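PDB 5NV9: Sodium/sialic acid symporter SiaT from Proteus mirabilis, which uses the inward sodium gradient to take up the sialic acid N-acetylneuraminic acid, moving two sodium ions in with each substrate molecule. Local coordinates for residues S53-T58 against A282-F287; I86-L91 against G242-N247; I248-F251 against Q255-V258; I262-I267 against K271-T276. All blocks are in the same frame, centred on the assembly; numbering follows the deposited sequence.

Contact 1. Residues S53-T58 against A282-F287; sequences SVFATT and AIIPIF. With NA (sodium ion), chain B; SLB (N-acetyl-beta-neuraminic acid), chain D.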
loop_
_atom_site.group_PDB
_atom_site.type_symbol
_atom_site.label_atom_id
_atom_site.label_comp_id
_atom_site.label_asym_id
_atom_site.label_seq_id
_atom_site.Cartn_x
_atom_site.Cartn_y
_atom_site.Cartn_z
ATOM N N SER A 53 -0.580 -4.543 -10.969
ATOM C CA SER A 53 -1.616 -3.980 -10.097
ATOM C C SER A 53 -1.241 -4.116 -8.605
ATOM O O SER A 53 -1.584 -3.227 -7.796
ATOM C CB SER A 53 -2.982 -4.679 -10.344
ATOM O OG SER A 53 -3.956 -4.154 -9.446
ATOM N N VAL A 54 -0.541 -5.205 -8.269
ATOM C CA VAL A 54 -0.090 -5.444 -6.866
ATOM C C VAL A 54 0.961 -4.379 -6.549
ATOM O O VAL A 54 0.895 -3.758 -5.538
ATOM C CB VAL A 54 0.593 -6.841 -6.667
ATOM C CG1 VAL A 54 1.350 -6.882 -5.351
ATOM C CG2 VAL A 54 -0.385 -7.982 -6.719
ATOM N N PHE A 55 1.932 -4.177 -7.453
ATOM C CA PHE A 55 2.998 -3.152 -7.279
ATOM C C PHE A 55 2.383 -1.757 -7.124
ATOM O O PHE A 55 2.767 -1.008 -6.225
ATOM C CB PHE A 55 4.022 -3.224 -8.434
ATOM C CG PHE A 55 5.155 -2.213 -8.348
ATOM C CD1 PHE A 55 6.147 -2.361 -7.404
ATOM C CD2 PHE A 55 5.246 -1.138 -9.256
ATOM C CE1 PHE A 55 7.184 -1.458 -7.321
ATOM C CE2 PHE A 55 6.285 -0.232 -9.171
ATOM C CZ PHE A 55 7.259 -0.401 -8.212
ATOM N N ALA A 56 1.401 -1.421 -7.972
ATOM C CA ALA A 56 0.793 -0.068 -7.974
ATOM C C ALA A 56 -0.136 0.146 -6.765
ATOM O O ALA A 56 -0.222 1.245 -6.259
ATOM C CB ALA A 56 0.045 0.214 -9.263
ATOM N N THR A 57 -0.776 -0.903 -6.307
ATOM C CA THR A 57 -1.577 -0.927 -5.050
ATOM C C THR A 57 -0.644 -0.604 -3.867
ATOM O O THR A 57 -0.961 0.245 -3.092
ATOM C CB THR A 57 -2.309 -2.299 -4.869
ATOM O OG1 THR A 57 -3.308 -2.478 -5.886
ATOM C CG2 THR A 57 -3.006 -2.494 -3.446
ATOM N N THR A 58 0.526 -1.249 -3.752
ATOM C CA THR A 58 1.376 -1.062 -2.546
ATOM C C THR A 58 2.151 0.248 -2.563
ATOM O O THR A 58 2.346 0.871 -1.521
ATOM C CB THR A 58 2.371 -2.226 -2.336
ATOM O OG1 THR A 58 3.179 -2.361 -3.510
ATOM C CG2 THR A 58 1.657 -3.538 -2.083
ATOM N N ALA A 282 12.185 -5.185 -7.618
ATOM C CA ALA A 282 13.630 -5.286 -7.704
ATOM C C ALA A 282 14.282 -4.110 -8.485
ATOM O O ALA A 282 15.464 -3.842 -8.310
ATOM C CB ALA A 282 14.023 -6.622 -8.341
ATOM N N ILE A 283 13.532 -3.399 -9.310
ATOM C CA ILE A 283 14.119 -2.420 -10.231
ATOM C C ILE A 283 13.652 -1.014 -9.935
ATOM O O ILE A 283 14.461 -0.115 -9.682
ATOM C CB ILE A 283 13.790 -2.758 -11.685
ATOM C CG1 ILE A 283 14.382 -4.085 -12.038
ATOM C CG2 ILE A 283 14.347 -1.693 -12.617
ATOM C CD1 ILE A 283 15.840 -4.233 -11.699
ATOM N N ILE A 284 12.352 -0.821 -9.841
ATOM C CA ILE A 284 11.818 0.551 -9.663
ATOM C C ILE A 284 12.169 1.364 -8.375
ATOM O O ILE A 284 12.604 2.499 -8.512
ATOM C CB ILE A 284 10.335 0.594 -10.082
ATOM C CG1 ILE A 284 10.224 0.213 -11.585
ATOM C CG2 ILE A 284 9.687 1.955 -9.859
ATOM C CD1 ILE A 284 11.041 1.036 -12.594
ATOM N N PRO A 285 11.943 0.822 -7.126
ATOM C CA PRO A 285 12.298 1.497 -5.871
ATOM C C PRO A 285 13.700 2.031 -5.826
ATOM O O PRO A 285 13.929 3.102 -5.242
ATOM C CB PRO A 285 12.124 0.383 -4.816
ATOM C CG PRO A 285 10.935 -0.326 -5.372
ATOM C CD PRO A 285 11.216 -0.413 -6.844
ATOM N N ILE A 286 14.651 1.298 -6.398
ATOM C CA ILE A 286 16.004 1.785 -6.489
ATOM C C ILE A 286 16.017 3.210 -7.078
ATOM O O ILE A 286 16.804 4.061 -6.644
ATOM C CB ILE A 286 16.873 0.949 -7.432
ATOM C CG1 ILE A 286 17.075 -0.457 -6.929
ATOM C CG2 ILE A 286 18.255 1.572 -7.556
ATOM C CD1 ILE A 286 17.803 -1.333 -7.947
ATOM N N PHE A 287 15.163 3.471 -8.067
ATOM C CA PHE A 287 15.127 4.823 -8.683
ATOM C C PHE A 287 14.641 5.895 -7.716
ATOM O O PHE A 287 15.149 7.031 -7.794
ATOM C CB PHE A 287 14.369 4.879 -10.002
ATOM C CG PHE A 287 15.120 4.274 -11.128
ATOM C CD1 PHE A 287 15.077 2.899 -11.352
ATOM C CD2 PHE A 287 15.895 5.060 -11.960
ATOM C CE1 PHE A 287 15.800 2.323 -12.387
ATOM C CE2 PHE A 287 16.631 4.479 -12.976
ATOM C CZ PHE A 287 16.588 3.112 -13.193
HETATM NA NA NA B . -0.236 3.355 -5.857
HETATM C C1 SLB D . 3.597 2.921 0.037
HETATM C C2 SLB D . 4.207 1.680 0.629
HETATM C C3 SLB D . 4.854 2.031 1.948
HETATM C C4 SLB D . 5.691 0.867 2.526
HETATM C C5 SLB D . 6.744 0.554 1.464
HETATM C C6 SLB D . 6.054 0.199 0.129
HETATM C C7 SLB D . 7.014 -0.115 -1.026
HETATM C C8 SLB D . 6.270 -0.432 -2.297
HETATM C C9 SLB D . 7.217 -0.906 -3.399
HETATM C C10 SLB D . 8.935 -0.433 2.026
HETATM C C11 SLB D . 9.655 -1.752 2.124
HETATM N N5 SLB D . 7.607 -0.559 1.887
HETATM O O1A SLB D . 4.297 3.604 -0.786
HETATM O O1B SLB D . 2.416 3.263 0.428
HETATM O O2 SLB D . 3.204 0.642 0.822
HETATM O O4 SLB D . 6.352 1.257 3.779
HETATM O O6 SLB D . 5.233 1.280 -0.302
HETATM O O7 SLB D . 7.849 1.011 -1.315
HETATM O O8 SLB D . 5.285 -1.427 -2.049
HETATM O O9 SLB D . 7.851 -2.168 -3.073
HETATM O O10 SLB D . 9.526 0.659 2.015
#
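Ser53 O is gripped twice, by Thr57 N at 2.9 Å and by Thr57 OG1 at 2.7 Å, from opposite faces of the carbonyl plane, on the same helix that sends Phe55 across to Ile284 and Pro285. This helix, 47-58, breaks off where substrate and sodium bind before helix 61-73 resumes, consistent with the discontinuous first core helix of the LeuT fold. The break leaves carbonyls for ligands: Ala56 O holds the sodium ion at 2.1 Å, with Leu59, Ala339, Ser342 and Ser343 completing the Na2 site. Threonine suits position 58 because its hydroxyl can reach the sugar while its methyl packs; Thr58 OG1 lies 2.7 Å from O8 of the sialic acid, a hydrogen bond that either hydroxyl could donate. One turn earlier on the same side of the helix, Phe55 extends its ring straight out, CG trans to the backbone N (chi1 -180°). Its leading atom, CZ, comes 3.7 Å from Ile284 CB, with Ile284 CG2 beside it, the two side chains crossing nearly at right angles. Pro285, at a kink in helix 267-301, offers CD to the ring's edge, 4.2 Å from Phe55 CZ. Phe55 CE1 also lies 4.0 Å from the substrate's C9.

Contact 2. Residues I86-L91 against G242-N247; sequences IAILPL and GFLFAN. With SLB (N-acetyl-beta-neuraminic acid), chain D.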
loop_
_atom_site.group_PDB
_atom_site.type_symbol
_atom_site.label_atom_id
_atom_site.label_comp_id
_atom_site.label_asym_id
_atom_site.label_seq_id
_atom_site.Cartn_x
_atom_site.Cartn_y
_atom_site.Cartn_z
ATOM N N ILE A 86 10.441 -9.170 -1.722
ATOM C CA ILE A 86 10.587 -10.163 -2.772
ATOM C C ILE A 86 10.921 -11.517 -2.145
ATOM O O ILE A 86 10.335 -12.519 -2.519
ATOM C CB ILE A 86 11.678 -9.763 -3.761
ATOM C CG1 ILE A 86 11.312 -8.441 -4.413
ATOM C CG2 ILE A 86 11.961 -10.871 -4.783
ATOM C CD1 ILE A 86 12.447 -7.887 -5.249
ATOM N N ALA A 87 11.862 -11.542 -1.200
ATOM C CA ALA A 87 12.265 -12.789 -0.567
ATOM C C ALA A 87 11.149 -13.600 0.078
ATOM O O ALA A 87 11.229 -14.808 0.134
ATOM C CB ALA A 87 13.327 -12.508 0.478
ATOM N N ILE A 88 10.113 -12.968 0.609
ATOM C CA ILE A 88 9.000 -13.742 1.172
ATOM C C ILE A 88 8.020 -14.299 0.136
ATOM O O ILE A 88 7.238 -15.179 0.484
ATOM C CB ILE A 88 8.165 -12.940 2.206
ATOM C CG1 ILE A 88 7.551 -11.710 1.585
ATOM C CG2 ILE A 88 9.031 -12.553 3.420
ATOM C CD1 ILE A 88 6.290 -11.246 2.266
ATOM N N LEU A 89 8.042 -13.833 -1.119
ATOM C CA LEU A 89 7.017 -14.246 -2.100
ATOM C C LEU A 89 6.845 -15.757 -2.357
ATOM O O LEU A 89 5.726 -16.201 -2.520
ATOM C CB LEU A 89 7.151 -13.487 -3.452
ATOM C CG LEU A 89 6.898 -11.970 -3.352
ATOM C CD1 LEU A 89 7.100 -11.200 -4.659
ATOM C CD2 LEU A 89 5.539 -11.645 -2.747
ATOM N N PRO A 90 7.948 -16.533 -2.456
ATOM C CA PRO A 90 7.806 -17.987 -2.601
ATOM C C PRO A 90 7.066 -18.653 -1.389
ATOM O O PRO A 90 6.209 -19.555 -1.562
ATOM C CB PRO A 90 9.259 -18.468 -2.682
ATOM C CG PRO A 90 10.081 -17.246 -2.951
ATOM C CD PRO A 90 9.351 -16.119 -2.355
ATOM N N LEU A 91 7.309 -18.137 -0.197
ATOM C CA LEU A 91 6.615 -18.615 0.993
ATOM C C LEU A 91 5.102 -18.312 0.893
ATOM O O LEU A 91 4.251 -19.135 1.297
ATOM C CB LEU A 91 7.203 -17.931 2.224
ATOM C CG LEU A 91 8.698 -18.178 2.536
ATOM C CD1 LEU A 91 8.909 -19.670 2.643
ATOM C CD2 LEU A 91 9.682 -17.565 1.530
ATOM N N GLY A 242 11.559 -5.213 11.237
ATOM C CA GLY A 242 10.356 -4.410 11.004
ATOM C C GLY A 242 9.775 -4.580 9.594
ATOM O O GLY A 242 8.564 -4.846 9.428
ATOM N N PHE A 243 10.611 -4.447 8.554
ATOM C CA PHE A 243 10.105 -4.639 7.187
ATOM C C PHE A 243 9.700 -6.084 6.861
ATOM O O PHE A 243 8.714 -6.289 6.102
ATOM C CB PHE A 243 11.056 -4.111 6.110
ATOM C CG PHE A 243 10.944 -2.627 5.893
ATOM C CD1 PHE A 243 9.723 -2.033 5.728
ATOM C CD2 PHE A 243 12.052 -1.820 5.939
ATOM C CE1 PHE A 243 9.591 -0.644 5.550
ATOM C CE2 PHE A 243 11.936 -0.445 5.765
ATOM C CZ PHE A 243 10.703 0.154 5.569
ATOM N N LEU A 244 10.419 -7.072 7.419
ATOM C CA LEU A 244 9.992 -8.440 7.266
ATOM C C LEU A 244 8.534 -8.583 7.705
ATOM O O LEU A 244 7.710 -9.079 6.959
ATOM C CB LEU A 244 10.878 -9.376 8.028
ATOM C CG LEU A 244 10.484 -10.849 7.984
ATOM C CD1 LEU A 244 10.539 -11.310 6.558
ATOM C CD2 LEU A 244 11.487 -11.585 8.853
ATOM N N PHE A 245 8.209 -8.121 8.904
ATOM C CA PHE A 245 6.858 -8.269 9.381
ATOM C C PHE A 245 5.854 -7.389 8.637
ATOM O O PHE A 245 4.719 -7.816 8.445
ATOM C CB PHE A 245 6.787 -8.150 10.920
ATOM C CG PHE A 245 7.283 -9.389 11.599
ATOM C CD1 PHE A 245 8.622 -9.663 11.628
ATOM C CD2 PHE A 245 6.392 -10.319 12.130
ATOM C CE1 PHE A 245 9.113 -10.845 12.181
ATOM C CE2 PHE A 245 6.854 -11.482 12.694
ATOM C CZ PHE A 245 8.225 -11.747 12.737
ATOM N N ALA A 246 6.256 -6.193 8.196
ATOM C CA ALA A 246 5.338 -5.334 7.471
ATOM C C ALA A 246 5.007 -5.948 6.126
ATOM O O ALA A 246 3.872 -5.785 5.634
ATOM C CB ALA A 246 5.910 -3.927 7.277
ATOM N N ASN A 247 6.008 -6.619 5.549
ATOM C CA ASN A 247 5.886 -7.242 4.243
ATOM C C ASN A 247 5.030 -8.498 4.368
ATOM O O ASN A 247 4.182 -8.737 3.509
ATOM C CB ASN A 247 7.266 -7.591 3.596
ATOM C CG ASN A 247 8.042 -6.341 3.141
ATOM O OD1 ASN A 247 7.445 -5.334 2.808
ATOM N ND2 ASN A 247 9.359 -6.393 3.195
HETATM C C1 SLB D . 3.597 2.921 0.037
HETATM C C2 SLB D . 4.207 1.680 0.629
HETATM C C3 SLB D . 4.854 2.031 1.948
HETATM C C4 SLB D . 5.691 0.867 2.526
HETATM C C5 SLB D . 6.744 0.554 1.464
HETATM C C6 SLB D . 6.054 0.199 0.129
HETATM C C7 SLB D . 7.014 -0.115 -1.026
HETATM C C8 SLB D . 6.270 -0.432 -2.297
HETATM C C9 SLB D . 7.217 -0.906 -3.399
HETATM C C10 SLB D . 8.935 -0.433 2.026
HETATM C C11 SLB D . 9.655 -1.752 2.124
HETATM N N5 SLB D . 7.607 -0.559 1.887
HETATM O O1A SLB D . 4.297 3.604 -0.786
HETATM O O1B SLB D . 2.416 3.263 0.428
HETATM O O2 SLB D . 3.204 0.642 0.822
HETATM O O4 SLB D . 6.352 1.257 3.779
HETATM O O6 SLB D . 5.233 1.280 -0.302
HETATM O O7 SLB D . 7.849 1.011 -1.315
HETATM O O8 SLB D . 5.285 -1.427 -2.049
HETATM O O9 SLB D . 7.851 -2.168 -3.073
HETATM O O10 SLB D . 9.526 0.659 2.015
#
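Ile88 meets helix 236-253 with both of its branches. CG2 touches the tip of Leu244, 3.7 Å from its CD1, and the longer branch lays CD1 over the backbone of Asn247, 3.5 Å from that residue's O and 4.0 Å from its CB. The split is set at chi1 (60°): CG1 lies between the backbone N and the carbonyl carbon, which leaves CG2 anti to the carbonyl carbon. Leu244 does not start out toward Ile88; its CD1 end is what meets the isoleucine. A beta-branched residue suits this place, at the join of helices 80-87 and 89-102, because its two arms span neighbouring turns of the partner helix. In the next shell, Phe251 packs on Ile88 from one turn further along helix 236-253, and Asn247 ND2 hydrogen-bonds to Gly81 O, tying helix 236-253 to helix 80-87. One turn back, Phe243 turns to the sialic acid: the acetyl methyl C11 sits 3.5 Å above one ring face, toward the rim, while Phe78 and Phe459 meet Phe243 edge-to-face. Across the contact itself the touching side-chain atoms are thus hydrocarbon, the polar link being Asn247 to Gly81, and the apolar ring of Phe243 suits the acetyl methyl.

Contact 3. Residues I248-F251 against Q255-V258; sequences IQQF and QDVV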
loop_
_atom_site.group_PDB
_atom_site.type_symbol
_atom_site.label_atom_id
_atom_site.label_comp_id
_atom_site.label_asym_id
_atom_site.label_seq_id
_atom_site.Cartn_x
_atom_site.Cartn_y
_atom_site.Cartn_z
ATOM N N ILE A 248 5.202 -9.286 5.448
ATOM C CA ILE A 248 4.333 -10.420 5.643
ATOM C C ILE A 248 2.894 -9.889 5.782
ATOM O O ILE A 248 1.935 -10.451 5.219
ATOM C CB ILE A 248 4.745 -11.282 6.834
ATOM C CG1 ILE A 248 6.098 -11.942 6.524
ATOM C CG2 ILE A 248 3.769 -12.407 7.051
ATOM C CD1 ILE A 248 6.892 -12.253 7.794
ATOM N N GLN A 249 2.721 -8.835 6.539
ATOM C CA GLN A 249 1.353 -8.241 6.633
ATOM C C GLN A 249 0.813 -7.941 5.246
ATOM O O GLN A 249 -0.319 -8.303 4.887
ATOM C CB GLN A 249 1.376 -6.969 7.452
ATOM C CG GLN A 249 0.016 -6.308 7.470
ATOM C CD GLN A 249 -0.068 -5.140 8.432
ATOM O OE1 GLN A 249 0.532 -5.137 9.507
ATOM N NE2 GLN A 249 -0.873 -4.167 8.081
ATOM N N GLN A 250 1.611 -7.245 4.479
ATOM C CA GLN A 250 1.156 -6.709 3.138
ATOM C C GLN A 250 0.746 -7.815 2.175
ATOM O O GLN A 250 -0.277 -7.713 1.530
ATOM C CB GLN A 250 2.250 -5.844 2.511
ATOM C CG GLN A 250 1.932 -5.181 1.163
ATOM C CD GLN A 250 0.814 -4.159 1.263
ATOM O OE1 GLN A 250 1.064 -2.947 1.385
ATOM N NE2 GLN A 250 -0.435 -4.642 1.231
ATOM N N PHE A 251 1.519 -8.897 2.148
ATOM C CA PHE A 251 1.339 -9.968 1.193
ATOM C C PHE A 251 0.554 -11.185 1.624
ATOM O O PHE A 251 0.220 -11.987 0.740
ATOM C CB PHE A 251 2.720 -10.332 0.580
ATOM C CG PHE A 251 3.292 -9.207 -0.227
ATOM C CD1 PHE A 251 2.942 -9.049 -1.563
ATOM C CD2 PHE A 251 4.119 -8.248 0.366
ATOM C CE1 PHE A 251 3.433 -7.982 -2.306
ATOM C CE2 PHE A 251 4.618 -7.167 -0.371
ATOM C CZ PHE A 251 4.267 -7.051 -1.712
ATOM N N GLN A 255 -6.125 -7.394 2.448
ATOM C CA GLN A 255 -7.056 -7.676 1.372
ATOM C C GLN A 255 -6.715 -7.003 0.046
ATOM O O GLN A 255 -7.043 -7.554 -1.008
ATOM C CB GLN A 255 -8.470 -7.299 1.823
ATOM C CG GLN A 255 -9.548 -7.433 0.726
ATOM C CD GLN A 255 -9.849 -8.860 0.263
ATOM O OE1 GLN A 255 -9.259 -9.845 0.745
ATOM N NE2 GLN A 255 -10.701 -8.970 -0.755
ATOM N N ASP A 256 -6.117 -5.796 0.072
ATOM C CA ASP A 256 -5.811 -5.085 -1.203
ATOM C C ASP A 256 -4.824 -5.871 -2.099
ATOM O O ASP A 256 -4.961 -5.859 -3.317
ATOM C CB ASP A 256 -5.367 -3.624 -0.974
ATOM C CG ASP A 256 -4.130 -3.501 -0.091
ATOM O OD1 ASP A 256 -3.846 -4.379 0.821
ATOM O OD2 ASP A 256 -3.443 -2.472 -0.303
ATOM N N VAL A 257 -3.866 -6.578 -1.492
ATOM C CA VAL A 257 -2.954 -7.426 -2.231
ATOM C C VAL A 257 -3.520 -8.855 -2.472
ATOM O O VAL A 257 -3.561 -9.360 -3.612
ATOM C CB VAL A 257 -1.595 -7.428 -1.548
ATOM C CG1 VAL A 257 -0.706 -8.532 -2.127
ATOM C CG2 VAL A 257 -0.920 -6.085 -1.771
ATOM N N VAL A 258 -4.039 -9.456 -1.415
ATOM C CA VAL A 258 -4.515 -10.820 -1.442
ATOM C C VAL A 258 -5.600 -11.000 -2.475
ATOM O O VAL A 258 -5.686 -12.018 -3.147
ATOM C CB VAL A 258 -5.038 -11.304 -0.035
ATOM C CG1 VAL A 258 -5.638 -12.675 -0.174
ATOM C CG2 VAL A 258 -3.913 -11.403 0.961
HETATM O O HOH W 1 -1.334 -1.746 0.953
#
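Val257 fits tightly against Gln250 and Phe251 across the turn that joins helix 236-253 to the short helix 255-258. Its CB lies 3.4 Å from Gln250 O, a buried carbonyl oxygen for which the model holds no polar partner, in a stretch where the helix widens into a pi-type turn. Val257 CG2 comes within 3.4 Å of Gln250 NE2, and CG1 rests 3.7 Å from Phe251 CD1. A valine suits this niche: compact and branched, it can touch backbone, amide and ring together. The polar side is looser. Gln250 leaves its backbone extended and bends at chi2 (65°), which carries the amide across to Asp256, the amide and carboxylate planes lying 52° apart. Direct contact there is only a weak hydrogen bond, Gln250 NE2 to Asp256 OD1 at 3.4 Å and 131°. A water closes the gap better, donating to Gln250 OE1 (2.7 Å) and Asp256 OD2 (2.6 Å), while Asp256 OD1 has its stronger partner in Ser254 OG. Around this turn, Val54, Thr57 and Thr58 of helix 47-58 pack on Phe251, Asp256, Gln250 and Val257, with helix 118-151 (Phe128, His132) and helix 328-361 (Ser350) against Asp256.

Contact 4. Residues I262-I267 against K271-T276; sequences IVTDSI and KRTLIT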
loop_
_atom_site.group_PDB
_atom_site.type_symbol
_atom_site.label_atom_id
_atom_site.label_comp_id
_atom_site.label_asym_id
_atom_site.label_seq_id
_atom_site.Cartn_x
_atom_site.Cartn_y
_atom_site.Cartn_z
ATOM N N ILE A 262 -6.528 -14.060 -6.480
ATOM C CA ILE A 262 -7.705 -14.845 -6.868
ATOM C C ILE A 262 -8.377 -14.342 -8.175
ATOM O O ILE A 262 -9.364 -14.917 -8.638
ATOM C CB ILE A 262 -8.701 -14.947 -5.678
ATOM C CG1 ILE A 262 -9.145 -13.596 -5.130
ATOM C CG2 ILE A 262 -7.996 -15.605 -4.488
ATOM C CD1 ILE A 262 -10.381 -13.053 -5.769
ATOM N N VAL A 263 -7.862 -13.262 -8.763
ATOM C CA VAL A 263 -8.440 -12.768 -10.026
ATOM C C VAL A 263 -7.948 -13.485 -11.270
ATOM O O VAL A 263 -8.539 -13.319 -12.371
ATOM C CB VAL A 263 -8.219 -11.245 -10.210
ATOM C CG1 VAL A 263 -8.912 -10.465 -9.136
ATOM C CG2 VAL A 263 -6.763 -10.872 -10.290
ATOM N N THR A 264 -6.834 -14.209 -11.137
ATOM C CA THR A 264 -6.255 -15.028 -12.195
ATOM C C THR A 264 -6.939 -16.391 -12.293
ATOM O O THR A 264 -7.383 -16.961 -11.289
ATOM C CB THR A 264 -4.792 -15.267 -11.898
ATOM O OG1 THR A 264 -4.631 -15.518 -10.475
ATOM C CG2 THR A 264 -4.032 -14.058 -12.237
ATOM N N ASP A 265 -6.899 -16.980 -13.476
ATOM C CA ASP A 265 -7.719 -18.153 -13.727
ATOM C C ASP A 265 -7.017 -19.469 -13.391
ATOM O O ASP A 265 -7.653 -20.481 -13.277
ATOM C CB ASP A 265 -8.202 -18.162 -15.167
ATOM C CG ASP A 265 -9.482 -18.880 -15.318
ATOM O OD1 ASP A 265 -10.474 -18.425 -14.739
ATOM O OD2 ASP A 265 -9.503 -19.912 -16.010
ATOM N N SER A 266 -5.710 -19.443 -13.230
ATOM C CA SER A 266 -4.984 -20.653 -12.917
ATOM C C SER A 266 -3.847 -20.314 -12.003
ATOM O O SER A 266 -3.545 -19.127 -11.759
ATOM C CB SER A 266 -4.427 -21.227 -14.214
ATOM O OG SER A 266 -3.479 -20.321 -14.782
ATOM N N ILE A 267 -3.188 -21.361 -11.503
ATOM C CA ILE A 267 -2.074 -21.200 -10.570
ATOM C C ILE A 267 -0.866 -20.748 -11.385
ATOM O O ILE A 267 0.004 -20.030 -10.875
ATOM C CB ILE A 267 -1.820 -22.454 -9.700
ATOM C CG1 ILE A 267 -0.852 -22.147 -8.548
ATOM C CG2 ILE A 267 -1.235 -23.578 -10.509
ATOM C CD1 ILE A 267 -1.515 -21.516 -7.333
ATOM N N LYS A 271 1.364 -17.484 -10.354
ATOM C CA LYS A 271 2.810 -17.318 -10.307
ATOM C C LYS A 271 3.323 -16.097 -11.119
ATOM O O LYS A 271 4.247 -15.343 -10.709
ATOM C CB LYS A 271 3.493 -18.589 -10.840
ATOM C CG LYS A 271 4.859 -18.834 -10.268
ATOM C CD LYS A 271 5.711 -19.800 -11.093
ATOM C CE LYS A 271 4.925 -20.929 -11.690
ATOM N NZ LYS A 271 4.245 -21.776 -10.671
ATOM N N ARG A 272 2.757 -15.921 -12.298
ATOM C CA ARG A 272 3.095 -14.758 -13.086
ATOM C C ARG A 272 2.795 -13.435 -12.383
ATOM O O ARG A 272 3.552 -12.467 -12.561
ATOM C CB ARG A 272 2.392 -14.838 -14.443
ATOM C CG ARG A 272 3.082 -15.846 -15.298
ATOM C CD ARG A 272 2.274 -16.176 -16.534
ATOM N NE ARG A 272 3.099 -16.971 -17.427
ATOM C CZ ARG A 272 2.781 -17.303 -18.681
ATOM N NH1 ARG A 272 1.620 -16.916 -19.208
ATOM N NH2 ARG A 272 3.654 -17.999 -19.422
ATOM N N THR A 273 1.694 -13.380 -11.624
ATOM C CA THR A 273 1.405 -12.214 -10.802
ATOM C C THR A 273 2.588 -11.944 -9.828
ATOM O O THR A 273 3.100 -10.805 -9.737
ATOM C CB THR A 273 0.087 -12.405 -9.987
ATOM O OG1 THR A 273 -1.014 -12.638 -10.848
ATOM C CG2 THR A 273 -0.225 -11.225 -9.059
ATOM N N LEU A 274 3.022 -12.958 -9.082
ATOM C CA LEU A 274 4.104 -12.708 -8.103
ATOM C C LEU A 274 5.375 -12.417 -8.820
ATOM O O LEU A 274 6.148 -11.566 -8.359
ATOM C CB LEU A 274 4.310 -13.833 -7.078
ATOM C CG LEU A 274 3.070 -14.294 -6.295
ATOM C CD1 LEU A 274 3.309 -15.497 -5.357
ATOM C CD2 LEU A 274 2.528 -13.185 -5.446
ATOM N N ILE A 275 5.612 -13.066 -9.964
ATOM C CA ILE A 275 6.902 -12.851 -10.668
ATOM C C ILE A 275 7.015 -11.425 -11.252
ATOM O O ILE A 275 8.044 -10.744 -11.097
ATOM C CB ILE A 275 7.121 -13.886 -11.759
ATOM C CG1 ILE A 275 7.453 -15.213 -11.086
ATOM C CG2 ILE A 275 8.265 -13.500 -12.711
ATOM C CD1 ILE A 275 7.072 -16.410 -11.915
ATOM N N THR A 276 5.919 -10.962 -11.848
ATOM C CA THR A 276 5.883 -9.630 -12.404
ATOM C C THR A 276 6.068 -8.541 -11.313
ATOM O O THR A 276 6.737 -7.508 -11.529
ATOM C CB THR A 276 4.545 -9.397 -13.096
ATOM O OG1 THR A 276 4.371 -10.371 -14.119
ATOM C CG2 THR A 276 4.516 -8.046 -13.711
HETATM O O HOH W 2 -2.954 -13.640 -9.219
#
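Thr264 and Thr273 face each other where the cytoplasmic loop turns into helix 267-301. In Thr273 the bond to CB heads for the loop, and the side chain forks there. The methyl, CG2, goes to helix 47-58 and packs on Val54. The hydroxyl, OG1, swings back beside the backbone N (chi1 -59°), near the preceding turn, where it hydrogen-bonds to Glu269 O. At the tip OG1 also meets Thr264 twice over: the methyl CG2 of Thr264 lies 3.6 Å away, and a water 2.7 Å from Thr273 OG1 and 2.8 Å from Thr264 OG1 bridges the two hydroxyls. Thr264 OG1 is further held by Thr270 OG1. Threonine suits both places, pairing a methyl for packing with a hydroxyl for the water. Beyond this pair the helix is already under way: Lys271 N donates to Ile267 O at 2.9 Å, nearly straight at 165°, just after Ser266, whose OG caps Glu269 N as the N-cap residue. Ile267 and Lys271 flank this first turn on the surface and share Phe93 of helix 89-102. The junction of loop and helix is therefore polar, made by hydroxyl hydrogen bonds, a shared water and a backbone bond of the first helical turn.

How the contacts relate
Contact 1 closes a long loop of chain, from helix 47-58 to helix 267-301, and the other three lie inside it, in the order contact 2, contact 3, contact 4. Contacts 2 and 3 are neighbours, with centres about 10 Å apart, because both use helix 236-253; contacts 1 and 4 share helix 267-301, their centres about 17 Å apart. Helix 47-58, part of contact 1, also touches contacts 3 and 4. Contacts 1 and 2 each reach the sialic acid, from helices 47-58 and 236-253. The set thus runs from the substrate pocket, with its adjacent sodium ion, to the cytoplasmic loop that leads into helix 267-301.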